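Local coordinates for protein glycerol dehydratase (Clostridium butyricum, PDB 1R9D) that probably acts as a glycyl-radical lyase that dehydrates glycerol without the help of coenzyme B12, at residues T475-F478 with E479-K482. Sequence-based numbering, arbitrary orientation.
Sequences TQNF and EEMK
M481 runs its extended side chain across F478 at about a right angle and obliquely past Q476. SD meets the F478 ring 3.7 Å from CD2; the line from SD to the ring centroid lies 88° off the normal, so the sulfur sits in the ring plane at its edge, a Met-aromatic contact rather than a face stack. M481 CG, anti to its own carbonyl carbon, lies 3.4 Å from Q476 OE1, while CE approaches Q476 O. On the outer side, N477 and E480 run alongside each other in the same direction, their amide and carboxylate planes 46° apart. N477 ND2 donates to E480 OE2 over 2.7 Å, reaching it from above the carboxylate plane with an N-H...O angle of 140°, a short but bent bond. The other carboxylate oxygen, E480 OE1, accepts from a water that in turn accepts from Q476 NE2, so OE2 is tied directly to N477 and OE1 through the water to Q476, just before the turn. E479 instead sends OE2 to K579 in a salt bridge. F478 and M481 both touch F568 of helix 553-569. Two successive i to i+3 backbone bonds, E480 N to N477 O at 3.0 Å and M481 N to F478 O at 3.1 Å, identify a short 3-10 turn, here in the loop leading into helix 484-516.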
# COMPACT_ATOMS: atom_id res chain seq x y z
N THR A 475 20.19 -28.66 18.37
CA THR A 475 21.36 -28.34 19.17
C THR A 475 21.97 -29.62 19.76
O THR A 475 21.36 -30.69 19.71
CB THR A 475 20.99 -27.37 20.31
OG1 THR A 475 19.77 -27.80 20.93
CG2 THR A 475 20.81 -25.96 19.75
N GLN A 476 23.17 -29.50 20.31
CA GLN A 476 23.87 -30.63 20.90
C GLN A 476 23.00 -31.48 21.83
O GLN A 476 22.27 -30.95 22.67
CB GLN A 476 25.09 -30.12 21.66
CG GLN A 476 25.76 -31.15 22.55
CD GLN A 476 26.96 -30.59 23.28
OE1 GLN A 476 26.90 -29.49 23.82
NE2 GLN A 476 28.04 -31.36 23.32
N ASN A 477 23.08 -32.80 21.67
CA ASN A 477 22.32 -33.72 22.51
C ASN A 477 22.70 -33.50 23.97
O ASN A 477 23.88 -33.51 24.31
CB ASN A 477 22.61 -35.17 22.12
CG ASN A 477 22.18 -35.49 20.70
OD1 ASN A 477 21.01 -35.35 20.35
ND2 ASN A 477 23.13 -35.93 19.88
N PHE A 478 21.70 -33.30 24.82
CA PHE A 478 21.92 -33.08 26.24
C PHE A 478 22.74 -34.21 26.88
O PHE A 478 23.59 -33.96 27.73
CB PHE A 478 20.58 -32.95 26.96
CG PHE A 478 20.70 -32.60 28.42
CD1 PHE A 478 19.85 -33.18 29.35
CD2 PHE A 478 21.66 -31.69 28.85
CE1 PHE A 478 19.95 -32.85 30.70
CE2 PHE A 478 21.76 -31.35 30.20
CZ PHE A 478 20.90 -31.93 31.13
N GLU A 479 22.47 -35.44 26.45
CA GLU A 479 23.17 -36.61 26.98
C GLU A 479 24.68 -36.56 26.78
O GLU A 479 25.43 -37.17 27.54
CB GLU A 479 22.64 -37.90 26.34
CG GLU A 479 21.15 -38.14 26.55
CD GLU A 479 20.30 -37.58 25.43
OE1 GLU A 479 20.48 -36.39 25.07
OE2 GLU A 479 19.44 -38.33 24.91
N GLU A 480 25.11 -35.84 25.75
CA GLU A 480 26.53 -35.73 25.43
C GLU A 480 27.24 -34.53 26.03
O GLU A 480 28.46 -34.38 25.88
CB GLU A 480 26.71 -35.71 23.92
CG GLU A 480 26.27 -36.99 23.22
CD GLU A 480 26.16 -36.81 21.72
OE1 GLU A 480 27.09 -36.23 21.12
OE2 GLU A 480 25.15 -37.26 21.14
N MET A 481 26.50 -33.66 26.71
CA MET A 481 27.09 -32.47 27.31
C MET A 481 27.93 -32.79 28.55
O MET A 481 27.51 -33.57 29.41
CB MET A 481 26.01 -31.46 27.68
CG MET A 481 25.31 -30.86 26.49
SD MET A 481 24.09 -29.64 26.98
CE MET A 481 23.45 -29.17 25.37
N LYS A 482 29.10 -32.18 28.63
CA LYS A 482 29.99 -32.40 29.76
C LYS A 482 30.16 -31.15 30.63
O LYS A 482 30.76 -31.22 31.70
CB LYS A 482 31.36 -32.86 29.26
CG LYS A 482 31.31 -34.15 28.46
CD LYS A 482 32.69 -34.52 27.92
CE LYS A 482 32.63 -35.77 27.04
NZ LYS A 482 33.95 -36.06 26.42
O HOH W 1 27.89 -33.77 21.72